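Local coordinates for hypothetical nigD-like protein (Bacteroides caccae, PDB 3QWN) that is of unknown mechanism but, as a NigD-like protein, probably acts as an immunity protein or antitoxin, at residues T51-S63 with A70-T82. Residues are numbered along the deposited sequence; the frame is centred on the assembly and turned at random.
Sequences TSRRVMSNYETLS and AVIYSLQSLVTPT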
loop_
_atom_site.group_PDB
_atom_site.type_symbol
_atom_site.label_atom_id
_atom_site.label_comp_id
_atom_site.label_asym_id
_atom_site.label_seq_id
_atom_site.Cartn_x
_atom_site.Cartn_y
_atom_site.Cartn_z
ATOM N N THR A 51 -12.476 -12.234 -9.229
ATOM C CA THR A 51 -11.794 -10.944 -9.052
ATOM C C THR A 51 -10.453 -11.184 -8.416
ATOM O O THR A 51 -10.193 -12.278 -7.909
ATOM C CB THR A 51 -12.627 -9.932 -8.237
ATOM O OG1 THR A 51 -12.805 -10.388 -6.887
ATOM C CG2 THR A 51 -13.972 -9.595 -8.894
ATOM N N SER A 52 -9.600 -10.148 -8.455
ATOM C CA SER A 52 -8.285 -10.062 -7.799
ATOM C C SER A 52 -8.295 -8.945 -6.799
ATOM O O SER A 52 -8.883 -7.884 -7.045
ATOM C CB SER A 52 -7.162 -9.817 -8.799
ATOM O OG SER A 52 -6.988 -10.951 -9.626
ATOM N N ARG A 53 -7.650 -9.173 -5.675
ATOM C CA ARG A 53 -7.494 -8.176 -4.623
ATOM C C ARG A 53 -6.074 -8.162 -4.122
ATOM O O ARG A 53 -5.466 -9.221 -3.955
ATOM C CB ARG A 53 -8.459 -8.428 -3.446
ATOM C CG ARG A 53 -9.910 -8.348 -3.838
ATOM C CD ARG A 53 -10.825 -8.268 -2.641
ATOM N NE ARG A 53 -10.922 -6.904 -2.140
ATOM C CZ ARG A 53 -11.779 -5.996 -2.587
ATOM N NH1 ARG A 53 -12.619 -6.293 -3.577
ATOM N NH2 ARG A 53 -11.802 -4.783 -2.054
ATOM N N ARG A 54 -5.545 -6.945 -3.913
ATOM C CA ARG A 54 -4.264 -6.640 -3.279
ATOM C C ARG A 54 -4.566 -6.687 -1.770
ATOM O O ARG A 54 -5.405 -5.910 -1.306
ATOM C CB ARG A 54 -3.758 -5.272 -3.768
ATOM C CG ARG A 54 -2.436 -4.768 -3.181
ATOM C CD ARG A 54 -1.286 -5.513 -3.766
ATOM N NE ARG A 54 0.027 -5.018 -3.342
ATOM C CZ ARG A 54 1.165 -5.643 -3.635
ATOM N NH1 ARG A 54 1.147 -6.780 -4.321
ATOM N NH2 ARG A 54 2.326 -5.155 -3.218
ATOM N N VAL A 55 -3.949 -7.641 -1.019
ATOM C CA VAL A 55 -4.243 -7.874 0.400
ATOM C C VAL A 55 -2.963 -8.162 1.205
ATOM O O VAL A 55 -1.905 -8.394 0.629
ATOM C CB VAL A 55 -5.242 -9.103 0.549
ATOM C CG1 VAL A 55 -6.634 -8.801 -0.008
ATOM C CG2 VAL A 55 -4.674 -10.383 -0.073
HETATM N N MSE A 56 -3.100 -8.218 2.548
HETATM C CA MSE A 56 -2.086 -8.677 3.511
HETATM C C MSE A 56 -2.393 -10.163 3.844
HETATM O O MSE A 56 -3.557 -10.565 3.997
HETATM C CB MSE A 56 -2.048 -7.814 4.786
HETATM C CG MSE A 56 -1.680 -6.357 4.492
HETATM SE SE MSE A 56 0.021 -6.174 3.508
HETATM C CE MSE A 56 1.213 -6.938 4.844
ATOM N N SER A 57 -1.363 -10.990 3.921
ATOM C CA SER A 57 -1.620 -12.398 4.194
ATOM C C SER A 57 -0.491 -13.065 4.923
ATOM O O SER A 57 0.689 -12.814 4.654
ATOM C CB SER A 57 -1.862 -13.145 2.876
ATOM O OG SER A 57 -2.191 -14.514 3.029
ATOM N N ASN A 58 -0.874 -13.999 5.786
ATOM C CA ASN A 58 -0.004 -14.973 6.400
ATOM C C ASN A 58 -0.286 -16.273 5.647
ATOM O O ASN A 58 -1.412 -16.784 5.653
ATOM C CB ASN A 58 -0.198 -15.125 7.907
ATOM C CG ASN A 58 0.771 -16.114 8.514
ATOM O OD1 ASN A 58 0.448 -17.259 8.729
ATOM N ND2 ASN A 58 2.007 -15.733 8.694
ATOM N N TYR A 59 0.720 -16.773 4.951
ATOM C CA TYR A 59 0.574 -17.983 4.162
ATOM C C TYR A 59 1.894 -18.711 4.153
ATOM O O TYR A 59 2.942 -18.102 4.389
ATOM C CB TYR A 59 0.135 -17.620 2.701
ATOM C CG TYR A 59 1.253 -17.057 1.855
ATOM C CD1 TYR A 59 1.622 -15.714 1.947
ATOM C CD2 TYR A 59 1.983 -17.873 0.998
ATOM C CE1 TYR A 59 2.655 -15.187 1.165
ATOM C CE2 TYR A 59 3.037 -17.364 0.229
ATOM C CZ TYR A 59 3.367 -16.019 0.310
ATOM O OH TYR A 59 4.402 -15.510 -0.449
ATOM N N GLU A 60 1.866 -19.980 3.750
ATOM C CA GLU A 60 3.117 -20.688 3.558
ATOM C C GLU A 60 3.076 -21.435 2.229
ATOM O O GLU A 60 2.009 -21.787 1.733
ATOM C CB GLU A 60 3.472 -21.598 4.746
ATOM C CG GLU A 60 2.817 -22.961 4.812
ATOM C CD GLU A 60 3.409 -23.810 5.918
ATOM O OE1 GLU A 60 4.587 -23.593 6.282
ATOM O OE2 GLU A 60 2.692 -24.717 6.403
ATOM N N THR A 61 4.249 -21.642 1.660
ATOM C CA THR A 61 4.471 -22.365 0.414
ATOM C C THR A 61 4.869 -23.804 0.755
ATOM O O THR A 61 5.815 -23.994 1.537
ATOM C CB THR A 61 5.552 -21.603 -0.358
ATOM O OG1 THR A 61 4.963 -20.373 -0.783
ATOM C CG2 THR A 61 6.118 -22.378 -1.530
ATOM N N LEU A 62 4.171 -24.821 0.182
ATOM C CA LEU A 62 4.543 -26.223 0.399
ATOM C C LEU A 62 4.981 -26.823 -0.919
ATOM O O LEU A 62 4.226 -26.759 -1.899
ATOM C CB LEU A 62 3.395 -27.076 0.982
ATOM C CG LEU A 62 2.483 -26.523 2.048
ATOM C CD1 LEU A 62 1.236 -27.306 2.057
ATOM C CD2 LEU A 62 3.113 -26.590 3.393
ATOM N N SER A 63 6.143 -27.474 -0.949
ATOM C CA SER A 63 6.657 -28.017 -2.194
ATOM C C SER A 63 6.839 -29.529 -2.141
ATOM O O SER A 63 7.263 -30.072 -1.120
ATOM C CB SER A 63 7.992 -27.336 -2.539
ATOM O OG SER A 63 8.513 -27.812 -3.779
ATOM N N ALA A 70 0.117 -22.906 -2.178
ATOM C CA ALA A 70 0.018 -21.994 -1.051
ATOM C C ALA A 70 -1.088 -22.422 -0.121
ATOM O O ALA A 70 -2.159 -22.782 -0.589
ATOM C CB ALA A 70 -0.247 -20.566 -1.542
ATOM N N VAL A 71 -0.830 -22.349 1.200
ATOM C CA VAL A 71 -1.769 -22.562 2.304
ATOM C C VAL A 71 -1.921 -21.197 2.994
ATOM O O VAL A 71 -0.910 -20.632 3.438
ATOM C CB VAL A 71 -1.338 -23.682 3.270
ATOM C CG1 VAL A 71 -2.338 -23.806 4.427
ATOM C CG2 VAL A 71 -1.251 -24.995 2.522
ATOM N N ILE A 72 -3.153 -20.647 3.015
ATOM C CA ILE A 72 -3.421 -19.333 3.599
ATOM C C ILE A 72 -3.870 -19.501 5.033
ATOM O O ILE A 72 -4.827 -20.219 5.307
ATOM C CB ILE A 72 -4.452 -18.512 2.751
ATOM C CG1 ILE A 72 -3.914 -18.276 1.320
ATOM C CG2 ILE A 72 -4.845 -17.180 3.436
ATOM C CD1 ILE A 72 -5.001 -17.854 0.324
ATOM N N TYR A 73 -3.212 -18.791 5.943
ATOM C CA TYR A 73 -3.535 -18.834 7.377
ATOM C C TYR A 73 -4.283 -17.577 7.797
ATOM O O TYR A 73 -5.126 -17.653 8.677
ATOM C CB TYR A 73 -2.261 -19.039 8.229
ATOM C CG TYR A 73 -1.665 -20.414 7.986
ATOM C CD1 TYR A 73 -2.219 -21.553 8.573
ATOM C CD2 TYR A 73 -0.585 -20.585 7.127
ATOM C CE1 TYR A 73 -1.727 -22.828 8.284
ATOM C CE2 TYR A 73 -0.072 -21.843 6.855
ATOM C CZ TYR A 73 -0.647 -22.970 7.428
ATOM O OH TYR A 73 -0.122 -24.220 7.160
ATOM N N SER A 74 -3.998 -16.425 7.171
ATOM C CA SER A 74 -4.734 -15.173 7.459
ATOM C C SER A 74 -4.769 -14.276 6.247
ATOM O O SER A 74 -3.899 -14.366 5.411
ATOM C CB SER A 74 -4.191 -14.432 8.678
ATOM O OG SER A 74 -3.050 -13.671 8.353
ATOM N N LEU A 75 -5.819 -13.487 6.129
ATOM C CA LEU A 75 -6.047 -12.502 5.078
ATOM C C LEU A 75 -6.650 -11.286 5.656
ATOM O O LEU A 75 -7.549 -11.389 6.488
ATOM C CB LEU A 75 -6.997 -12.997 3.981
ATOM C CG LEU A 75 -6.492 -13.953 2.934
ATOM C CD1 LEU A 75 -7.665 -14.432 2.070
ATOM C CD2 LEU A 75 -5.402 -13.332 2.050
ATOM N N GLN A 76 -6.184 -10.125 5.212
ATOM C CA GLN A 76 -6.795 -8.867 5.605
ATOM C C GLN A 76 -6.576 -7.841 4.506
ATOM O O GLN A 76 -5.670 -7.968 3.689
ATOM C CB GLN A 76 -6.331 -8.370 6.978
ATOM C CG GLN A 76 -4.941 -7.807 7.017
ATOM C CD GLN A 76 -4.570 -7.474 8.430
ATOM O OE1 GLN A 76 -4.486 -8.345 9.316
ATOM N NE2 GLN A 76 -4.300 -6.212 8.658
ATOM N N SER A 77 -7.436 -6.861 4.467
ATOM C CA SER A 77 -7.376 -5.818 3.479
ATOM C C SER A 77 -6.219 -4.860 3.743
ATOM O O SER A 77 -5.643 -4.809 4.846
ATOM C CB SER A 77 -8.692 -5.054 3.479
ATOM O OG SER A 77 -8.841 -4.323 4.686
ATOM N N LEU A 78 -5.884 -4.104 2.705
ATOM C CA LEU A 78 -4.918 -3.020 2.769
ATOM C C LEU A 78 -5.534 -1.853 2.005
ATOM O O LEU A 78 -6.533 -2.045 1.281
ATOM C CB LEU A 78 -3.510 -3.412 2.274
ATOM C CG LEU A 78 -3.317 -4.032 0.891
ATOM C CD1 LEU A 78 -3.453 -3.011 -0.196
ATOM C CD2 LEU A 78 -1.929 -4.567 0.758
ATOM N N VAL A 79 -4.981 -0.643 2.187
ATOM C CA VAL A 79 -5.518 0.554 1.525
ATOM C C VAL A 79 -4.796 0.682 0.198
ATOM O O VAL A 79 -3.570 0.587 0.172
ATOM C CB VAL A 79 -5.378 1.824 2.418
ATOM C CG1 VAL A 79 -6.129 3.004 1.834
ATOM C CG2 VAL A 79 -5.855 1.559 3.846
ATOM N N THR A 80 -5.539 0.870 -0.899
ATOM C CA THR A 80 -4.987 1.103 -2.245
ATOM C C THR A 80 -5.390 2.522 -2.668
ATOM O O THR A 80 -6.352 2.677 -3.422
ATOM C CB THR A 80 -5.396 0.030 -3.280
ATOM O OG1 THR A 80 -6.806 -0.174 -3.218
ATOM C CG2 THR A 80 -4.637 -1.290 -3.105
ATOM N N PRO A 81 -4.736 3.582 -2.129
ATOM C CA PRO A 81 -5.168 4.938 -2.492
ATOM C C PRO A 81 -4.625 5.362 -3.856
ATOM O O PRO A 81 -3.416 5.273 -4.137
ATOM C CB PRO A 81 -4.621 5.810 -1.358
ATOM C CG PRO A 81 -3.411 5.075 -0.843
ATOM C CD PRO A 81 -3.580 3.605 -1.200
ATOM N N THR A 82 -5.544 5.830 -4.719
ATOM C CA THR A 82 -5.145 6.325 -6.029
ATOM C C THR A 82 -4.659 7.769 -5.828
ATOM O O THR A 82 -5.407 8.570 -5.243
ATOM C CB THR A 82 -6.281 6.188 -7.065
ATOM O OG1 THR A 82 -6.632 4.808 -7.192
ATOM C CG2 THR A 82 -5.874 6.724 -8.445
HETATM O O HOH W 1 -7.407 -5.015 0.234
#
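Glu-60 turns CG between its backbone N and carbonyl carbon (chi1 82°) and then runs extended, while Tyr-73 sets CG anti to its carbonyl carbon (chi1 -67°), and the far end of its ring meets Glu-60. Tyr-73 OH donates to Glu-60 OE2 at 3.0 Å, from above the carboxylate plane. Glu-60 CG lies at the ring edge, in its plane. Ser-57 OG donates to Ser-74 O at 2.9 Å, nearly in line with the carbonyl. Ser-74 O also accepts from Asn-58 N.

Strands 52-63 and 68-77 form an antiparallel beta hairpin in the region assigned to the NigD-like N-terminal OB domain. A classic beta bulge interrupts it: Tyr-73 and Ser-74 both face Asn-58. Asn-58 O takes both N-H groups, from Tyr-73 N at 2.7 Å and Ser-74 N at 3.0 Å. Asn-58 ND2 bonds outward to Lys-11 O.

Leu-78 CD2 packs on the selenium of Met-56, a selenomethionine, at 3.7 Å, their side chains crossing at about a right angle. Leu-78 CD1 touches Arg-54 CG. The guanidinium of Arg-54 makes a salt bridge to Asp-31 and hydrogen bonds to Asn-113 and Ser-165. A water accepts from Leu-78 N and donates to Arg-54 O at 2.7 Å.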